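Local coordinates for glucose-binding protein (Thermus thermophilus HB27, PDB 2B3B) that binds glucose and probably serves as the solute-binding component of a sugar transport system, at residues I5-A10 / N35-G40; G11-A16 / P310-I315; P60-V65 / D278-P283. All coordinates share one frame; numbering follows the deposited sequence.

How the contacts relate
All three contacts touch the same glucose, which ties together parts of the chain far apart in sequence. Contacts 1 and 3 lie in one mixed sheet, where strand 2-7 has strand 32-37 on one side and strand 62-66 on the other; strand 62-66 in turn pairs with strand 272-280. Their centres are about 11 Å apart. Contact 2, about 13 Å from contact 1 and about 18 Å from contact 3 between centres, joins the start of helix 15-27 to the end of helix 302-312. Along the chain contacts 1 and 2 interleave, and contact 3 falls between the two segments of contact 2. The sugar is thus held by both early and late chain segments.

Contact 1 of 3, residues I5-A10 / N35-G40; sequences IFSWWA and NATVTG. With GLC (alpha-D-glucopyranose), chain G.
Ser7 and Thr37 pair within a beta-alpha-beta unit, strands 2-7 and 32-37 running parallel with helix 15-27 as the connection, and the first strand leads straight into the glucose pocket. Ala36 N donates to Ile5 O (2.9 Å), Ser7 N to Ala36 O at a longer 3.3 Å, and Val38 N to Ser7 O (2.9 Å), so Ser7 uses both its N-H and its carbonyl on the neighbouring strand. On the face of Phe6 and Ala36, the phenyl tip CZ of Phe6 lies 3.4 Å from the Val38 methyl CG2. On the face of Ser7, one water links Ser7 OG, Ile5 O and Asn35 OD1, while Ser7 OG also accepts from Trp9 N (3.1 Å), an ST turn that carries the chain out of the strand. Trp9 is also the centre of an inverse gamma turn, closed by a weak bond from Ala10 N to Trp8 O. The two indoles meet the sugar by their edges: Trp9 NE1 donates to glucose O3 (2.9 Å), whereas the bond from Trp8 NE1 to glucose O5 is weak at 3.4 Å. Trp8 CB lies 3.3 Å from Val38 O; from there chi1 of 61°, with CG between backbone N and carbonyl carbon, directs the indole edge to glucose C1, near the ring plane. The ring also meets that of His66. With an alanine here CB would remain, but a gap would probably open beside glucose C1 and O5 would lose its weak donor. The arrangement is that of a parallel alpha/beta sheet whose loop after a strand's C-terminal end supplies ligand-binding side chains.

Contact 2 of 3, residues G11-A16 / P310-I315; sequences GDEGPA and PLKGSI. With GLC (alpha-D-glucopyranose), chain G.
Glu13 and Lys312 converge on one hydroxyl of the glucose, from the short 3-10 turn before helix 15-27 and from the last turn of helix 302-312, in the sugar site of this solute-binding protein. The carboxylate grips the sugar with both oxygens: glucose O6 donates to Glu13 OE1 (2.7 Å) and glucose O4 to Glu13 OE2 (2.6 Å). Lys312 NZ donates to glucose O4 (2.8 Å) and to glucose O3 (3.0 Å), so O4 donates a hydrogen bond to the carboxylate and accepts one from the amine. The two charged groups do not form a salt bridge, Glu13 OE2 and Lys312 NZ being 4.2 Å apart; a water bridges them, donating to the carboxylate, accepting from the amine and reaching O4 only weakly. Further out, Trp224 NE1 is hydrogen-bonded to Glu13 OE1 and His119 NE2 to Lys312 NZ, which should limit how far either end can turn. Lys312 CG lies opposite the backbone N about the first bond (chi1 -173°), and bends at chi2 and chi4 curl the chain round to the sugar, past Trp9 and Trp244. Packing between helices 15-27 and 302-312 probably helps place the base of the lysine. Leu311 and Lys312 close on Ala16, with Leu311 CD1 also near the carbonyl oxygen of Pro15. Ala16 CB touches Leu311 CB at 4.0 Å and sits against the lysine stem, 3.7 Å from Lys312 CB.

Contact 3 of 3, residues P60-V65 / D278-P283; sequences PDTFQV and DSFGLP. With GLC (alpha-D-glucopyranose), chain G.
Val65 and Ser279 form an antiparallel hydrogen-bonded pair joining strand 62-66 to strand 272-280. Among the backbone bonds, Val65 N donates to Ser279 O and Ser279 N to Val65 O, each at 2.9 Å. A water also accepts from Phe63 N and Gly281 N, lying over one face of the Phe63 ring. Side-chain hydroxyls add bonds to main-chain carbonyls. Ser279 OG donates to Val65 O (2.8 Å) from the face of the carbonyl opposite to Ser279 N, and is hydrogen-bonded to Ser113 OG as well. Thr62 OG1 donates to Gly281 O at 2.7 Å, in the carbonyl plane. Ring contacts come from Phe280, which takes Gln64 CA in an off-centre CH-pi contact and turns its edge to Thr62 OG1; the apolar contact is Pro283 CG sliding past the Phe63 ring. The polar end is the sugar site. Gln64 runs out extended beside Asp278, and its NE2 donates to Asp278 OD1 (3.1 Å) from above the carboxylate, the amide and carboxylate planes lying 85° apart. Asp278 OD1 accepts from glucose O2 (2.6 Å) and OD2 from glucose O3 (2.6 Å). Gln64, whose OE1 accepts from Trp8 N, is therefore a second-shell residue that probably helps place both Asp278 and the Trp8 backbone, and its N-H probably helps stabilise the negative charge of the carboxylate that takes two sugar hydroxyls.

Contact 1 of 3, residues I5-A10 / N35-G40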
# COMPACT_ATOMS: atom_id res chain seq x y z
N ILE A 5 -15.73 12.08 5.73
CA ILE A 5 -14.78 11.29 4.95
C ILE A 5 -13.95 10.48 5.93
O ILE A 5 -13.28 11.04 6.81
CB ILE A 5 -13.83 12.18 4.17
CG1 ILE A 5 -14.58 13.06 3.15
CG2 ILE A 5 -12.78 11.36 3.42
CD1 ILE A 5 -13.79 14.27 2.77
N PHE A 6 -13.99 9.16 5.75
CA PHE A 6 -13.33 8.23 6.65
C PHE A 6 -12.05 7.72 5.97
O PHE A 6 -12.06 7.35 4.80
CB PHE A 6 -14.33 7.12 6.96
CG PHE A 6 -13.89 6.15 8.04
CD1 PHE A 6 -14.40 6.25 9.33
CD2 PHE A 6 -13.04 5.10 7.74
CE1 PHE A 6 -14.03 5.35 10.32
CE2 PHE A 6 -12.70 4.17 8.72
CZ PHE A 6 -13.18 4.32 10.02
N SER A 7 -10.93 7.74 6.69
CA SER A 7 -9.66 7.31 6.15
C SER A 7 -8.66 7.06 7.29
O SER A 7 -8.98 7.28 8.46
CB SER A 7 -9.09 8.39 5.21
OG SER A 7 -8.48 9.46 5.91
N TRP A 8 -7.47 6.62 6.93
CA TRP A 8 -6.41 6.54 7.92
C TRP A 8 -5.31 7.55 7.64
O TRP A 8 -4.17 7.39 8.09
CB TRP A 8 -5.91 5.11 8.07
CG TRP A 8 -5.31 4.40 6.92
CD1 TRP A 8 -3.99 4.32 6.61
CD2 TRP A 8 -5.98 3.51 6.02
NE1 TRP A 8 -3.79 3.46 5.54
CE2 TRP A 8 -5.00 2.94 5.17
CE3 TRP A 8 -7.32 3.12 5.87
CZ2 TRP A 8 -5.32 2.03 4.15
CZ3 TRP A 8 -7.64 2.21 4.85
CH2 TRP A 8 -6.65 1.69 4.00
N TRP A 9 -5.65 8.62 6.95
CA TRP A 9 -4.63 9.59 6.57
C TRP A 9 -4.44 10.63 7.67
O TRP A 9 -4.67 11.82 7.46
CB TRP A 9 -4.98 10.21 5.23
CG TRP A 9 -4.79 9.26 4.12
CD1 TRP A 9 -3.82 8.27 4.02
CD2 TRP A 9 -5.57 9.17 2.93
NE1 TRP A 9 -3.99 7.58 2.85
CE2 TRP A 9 -5.03 8.12 2.15
CE3 TRP A 9 -6.69 9.88 2.45
CZ2 TRP A 9 -5.56 7.76 0.91
CZ3 TRP A 9 -7.23 9.52 1.21
CH2 TRP A 9 -6.66 8.47 0.45
N ALA A 10 -4.00 10.17 8.84
CA ALA A 10 -3.88 11.02 10.01
C ALA A 10 -2.48 11.57 10.08
O ALA A 10 -1.57 11.04 9.44
CB ALA A 10 -4.20 10.23 11.25
N ASN A 35 -13.38 15.47 8.75
CA ASN A 35 -12.21 14.66 8.41
C ASN A 35 -12.06 13.57 9.48
O ASN A 35 -11.38 13.75 10.48
CB ASN A 35 -10.96 15.53 8.29
CG ASN A 35 -9.74 14.74 7.80
OD1 ASN A 35 -9.81 13.52 7.63
ND2 ASN A 35 -8.63 15.43 7.54
N ALA A 36 -12.74 12.45 9.26
CA ALA A 36 -12.80 11.36 10.24
C ALA A 36 -11.68 10.34 10.02
O ALA A 36 -11.87 9.29 9.42
CB ALA A 36 -14.15 10.69 10.16
N THR A 37 -10.49 10.66 10.49
CA THR A 37 -9.37 9.74 10.39
C THR A 37 -9.31 8.80 11.59
O THR A 37 -9.61 9.19 12.72
CB THR A 37 -8.03 10.49 10.28
OG1 THR A 37 -7.95 11.48 11.30
CG2 THR A 37 -7.92 11.16 8.93
N VAL A 38 -8.95 7.55 11.32
CA VAL A 38 -8.60 6.58 12.35
C VAL A 38 -7.09 6.34 12.24
O VAL A 38 -6.58 5.80 11.25
CB VAL A 38 -9.39 5.27 12.23
CG1 VAL A 38 -9.02 4.28 13.36
CG2 VAL A 38 -10.90 5.54 12.24
N THR A 39 -6.38 6.76 13.27
CA THR A 39 -4.92 6.74 13.24
C THR A 39 -4.41 5.29 13.26
O THR A 39 -4.83 4.46 14.11
CB THR A 39 -4.34 7.52 14.41
OG1 THR A 39 -4.96 8.82 14.47
CG2 THR A 39 -2.79 7.65 14.27
N GLY A 40 -3.53 4.98 12.32
CA GLY A 40 -2.92 3.66 12.25
C GLY A 40 -2.45 3.30 10.87
O GLY A 40 -3.25 3.25 9.91
C1 GLC G . -2.11 2.05 3.12
C2 GLC G . -2.59 3.07 2.03
C3 GLC G . -1.74 4.34 1.88
C4 GLC G . -1.07 4.72 3.20
C5 GLC G . -0.24 3.55 3.75
C6 GLC G . 0.45 3.80 5.10
O1 GLC G . -2.03 0.73 2.72
O2 GLC G . -2.99 2.49 0.78
O3 GLC G . -2.60 5.40 1.49
O4 GLC G . -0.22 5.85 3.01
O5 GLC G . -0.98 2.36 3.93
O6 GLC G . -0.49 4.07 6.09
O HOH W 1 -10.45 11.10 6.61
O HOH W 2 -2.71 6.84 10.34
O HOH W 3 -5.84 14.31 7.91

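Contact 2 of 3, residues G11-A16 / P310-I315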
# COMPACT_ATOMS: atom_id res chain seq x y z
N GLY A 11 -2.31 12.64 10.85
CA GLY A 11 -1.00 13.21 11.12
C GLY A 11 -0.26 13.60 9.86
O GLY A 11 -0.81 14.31 8.99
N ASP A 12 0.96 13.09 9.73
CA ASP A 12 1.79 13.45 8.58
C ASP A 12 1.42 12.74 7.28
O ASP A 12 2.06 12.97 6.24
CB ASP A 12 3.29 13.30 8.88
CG ASP A 12 3.70 11.87 9.18
OD1 ASP A 12 3.30 10.94 8.42
OD2 ASP A 12 4.47 11.69 10.18
N GLU A 13 0.42 11.85 7.35
CA GLU A 13 -0.18 11.30 6.14
C GLU A 13 -1.32 12.19 5.60
O GLU A 13 -1.84 11.92 4.51
CB GLU A 13 -0.72 9.89 6.40
CG GLU A 13 0.35 8.89 6.88
CD GLU A 13 0.13 7.49 6.33
OE1 GLU A 13 0.09 6.51 7.13
OE2 GLU A 13 -0.01 7.38 5.10
N GLY A 14 -1.70 13.22 6.35
CA GLY A 14 -2.85 14.05 5.98
C GLY A 14 -2.70 15.12 4.90
O GLY A 14 -3.73 15.54 4.35
N PRO A 15 -1.47 15.62 4.64
CA PRO A 15 -1.33 16.71 3.68
C PRO A 15 -2.10 16.54 2.36
O PRO A 15 -2.87 17.43 1.99
CB PRO A 15 0.18 16.77 3.44
CG PRO A 15 0.75 16.42 4.81
CD PRO A 15 -0.16 15.31 5.27
N ALA A 16 -1.90 15.41 1.68
CA ALA A 16 -2.57 15.18 0.40
C ALA A 16 -4.11 15.25 0.53
O ALA A 16 -4.78 15.88 -0.29
CB ALA A 16 -2.12 13.85 -0.21
N PRO A 310 1.07 14.44 -5.80
CA PRO A 310 2.45 14.94 -5.62
C PRO A 310 2.86 15.10 -4.14
O PRO A 310 4.02 14.88 -3.82
CB PRO A 310 2.44 16.31 -6.35
CG PRO A 310 1.35 16.15 -7.39
CD PRO A 310 0.28 15.32 -6.68
N LEU A 311 1.92 15.46 -3.28
CA LEU A 311 2.14 15.57 -1.83
C LEU A 311 2.27 14.19 -1.16
O LEU A 311 3.04 13.99 -0.21
CB LEU A 311 0.95 16.30 -1.18
CG LEU A 311 0.78 17.79 -1.53
CD1 LEU A 311 -0.61 18.34 -1.19
CD2 LEU A 311 1.88 18.60 -0.84
N LYS A 312 1.48 13.26 -1.65
CA LYS A 312 1.36 11.90 -1.09
C LYS A 312 2.55 10.95 -1.37
O LYS A 312 2.83 10.08 -0.54
CB LYS A 312 0.07 11.29 -1.62
CG LYS A 312 -0.35 9.94 -1.04
CD LYS A 312 -0.92 10.09 0.32
CE LYS A 312 -1.74 8.86 0.70
NZ LYS A 312 -0.81 7.74 1.02
N GLY A 313 3.19 11.07 -2.52
CA GLY A 313 4.19 10.12 -2.99
C GLY A 313 3.67 9.00 -3.89
O GLY A 313 4.43 8.28 -4.54
N SER A 314 2.36 8.83 -3.93
CA SER A 314 1.70 7.96 -4.91
C SER A 314 1.68 8.69 -6.24
O SER A 314 1.94 9.89 -6.29
CB SER A 314 0.27 7.69 -4.50
OG SER A 314 -0.37 8.86 -4.02
N ILE A 315 1.30 7.98 -7.30
CA ILE A 315 1.03 8.62 -8.60
C ILE A 315 -0.50 8.61 -8.81
O ILE A 315 -1.23 7.94 -8.10
CB ILE A 315 1.81 7.94 -9.75
CG1 ILE A 315 1.32 6.50 -9.96
CG2 ILE A 315 3.28 8.00 -9.45
CD1 ILE A 315 2.07 5.69 -10.97
C1 GLC G . -2.11 2.05 3.12
C2 GLC G . -2.59 3.07 2.03
C3 GLC G . -1.74 4.34 1.88
C4 GLC G . -1.07 4.72 3.20
C5 GLC G . -0.24 3.55 3.75
C6 GLC G . 0.45 3.80 5.10
O1 GLC G . -2.03 0.73 2.72
O2 GLC G . -2.99 2.49 0.78
O3 GLC G . -2.60 5.40 1.49
O4 GLC G . -0.22 5.85 3.01
O5 GLC G . -0.98 2.36 3.93
O6 GLC G . -0.49 4.07 6.09
O HOH W 4 0.46 9.10 3.02

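Contact 3 of 3, residues P60-V65 / D278-P283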
# COMPACT_ATOMS: atom_id res chain seq x y z
N PRO A 60 -20.09 5.97 7.27
CA PRO A 60 -19.66 7.31 6.94
C PRO A 60 -20.17 7.59 5.53
O PRO A 60 -20.74 6.70 4.90
CB PRO A 60 -18.13 7.21 6.98
CG PRO A 60 -17.85 5.81 6.64
CD PRO A 60 -19.00 4.99 7.14
N ASP A 61 -20.01 8.82 5.06
CA ASP A 61 -20.48 9.17 3.71
C ASP A 61 -19.62 8.52 2.64
O ASP A 61 -20.09 8.25 1.54
CB ASP A 61 -20.53 10.69 3.55
CG ASP A 61 -21.59 11.32 4.43
OD1 ASP A 61 -22.66 10.70 4.60
OD2 ASP A 61 -21.34 12.42 4.96
N THR A 62 -18.36 8.23 2.98
CA THR A 62 -17.44 7.55 2.09
C THR A 62 -16.23 7.12 2.92
O THR A 62 -15.93 7.73 3.97
CB THR A 62 -16.99 8.47 0.94
OG1 THR A 62 -16.22 7.72 -0.01
CG2 THR A 62 -16.18 9.67 1.46
N PHE A 63 -15.55 6.07 2.48
CA PHE A 63 -14.38 5.59 3.21
C PHE A 63 -13.27 5.13 2.29
O PHE A 63 -13.51 4.52 1.23
CB PHE A 63 -14.76 4.50 4.24
CG PHE A 63 -15.39 3.28 3.66
CD1 PHE A 63 -14.62 2.24 3.14
CD2 PHE A 63 -16.78 3.13 3.66
CE1 PHE A 63 -15.21 1.08 2.61
CE2 PHE A 63 -17.38 1.98 3.14
CZ PHE A 63 -16.58 0.95 2.61
N GLN A 64 -12.05 5.43 2.71
CA GLN A 64 -10.84 4.94 2.07
C GLN A 64 -10.88 3.42 2.04
O GLN A 64 -11.16 2.78 3.05
CB GLN A 64 -9.62 5.40 2.85
CG GLN A 64 -8.30 5.05 2.23
CD GLN A 64 -7.09 5.41 3.10
OE1 GLN A 64 -7.20 6.11 4.09
NE2 GLN A 64 -5.94 4.90 2.72
N VAL A 65 -10.59 2.84 0.89
CA VAL A 65 -10.64 1.41 0.73
C VAL A 65 -9.77 1.03 -0.43
O VAL A 65 -9.69 1.74 -1.43
CB VAL A 65 -12.12 0.91 0.55
CG1 VAL A 65 -12.78 1.55 -0.68
CG2 VAL A 65 -12.18 -0.64 0.48
N ASP A 278 -5.61 3.36 -3.39
CA ASP A 278 -6.60 3.96 -2.50
C ASP A 278 -7.79 4.46 -3.32
O ASP A 278 -7.62 5.13 -4.34
CB ASP A 278 -5.98 5.12 -1.74
CG ASP A 278 -4.85 4.68 -0.80
OD1 ASP A 278 -5.08 3.74 -0.00
OD2 ASP A 278 -3.76 5.29 -0.87
N SER A 279 -8.99 4.13 -2.87
CA SER A 279 -10.21 4.44 -3.59
C SER A 279 -11.30 4.80 -2.59
O SER A 279 -11.17 4.54 -1.38
CB SER A 279 -10.58 3.25 -4.50
OG SER A 279 -11.18 2.19 -3.78
N PHE A 280 -12.35 5.42 -3.10
CA PHE A 280 -13.51 5.80 -2.32
C PHE A 280 -14.78 5.32 -3.01
O PHE A 280 -14.93 5.46 -4.22
CB PHE A 280 -13.56 7.32 -2.18
CG PHE A 280 -12.58 7.87 -1.18
CD1 PHE A 280 -12.90 7.89 0.16
CD2 PHE A 280 -11.35 8.32 -1.60
CE1 PHE A 280 -11.98 8.37 1.10
CE2 PHE A 280 -10.41 8.82 -0.67
CZ PHE A 280 -10.74 8.82 0.70
N GLY A 281 -15.70 4.79 -2.22
CA GLY A 281 -17.00 4.37 -2.69
C GLY A 281 -18.16 5.15 -2.08
O GLY A 281 -17.97 6.16 -1.40
N LEU A 282 -19.36 4.64 -2.33
CA LEU A 282 -20.59 5.23 -1.83
C LEU A 282 -21.39 4.19 -1.03
O LEU A 282 -22.10 3.38 -1.61
CB LEU A 282 -21.43 5.76 -2.99
CG LEU A 282 -22.73 6.50 -2.63
CD1 LEU A 282 -22.48 7.74 -1.79
CD2 LEU A 282 -23.47 6.89 -3.92
N PRO A 283 -21.25 4.20 0.32
CA PRO A 283 -22.01 3.34 1.21
C PRO A 283 -23.51 3.55 1.08
O PRO A 283 -23.94 4.69 0.98
CB PRO A 283 -21.57 3.80 2.62
CG PRO A 283 -20.31 4.53 2.42
CD PRO A 283 -20.30 5.07 1.04
C1 GLC G . -2.11 2.05 3.12
C2 GLC G . -2.59 3.07 2.03
C3 GLC G . -1.74 4.34 1.88
C4 GLC G . -1.07 4.72 3.20
C5 GLC G . -0.24 3.55 3.75
C6 GLC G . 0.45 3.80 5.10
O1 GLC G . -2.03 0.73 2.72
O2 GLC G . -2.99 2.49 0.78
O3 GLC G . -2.60 5.40 1.49
O4 GLC G . -0.22 5.85 3.01
O5 GLC G . -0.98 2.36 3.93
O6 GLC G . -0.49 4.07 6.09
O HOH W 5 -15.92 3.93 0.45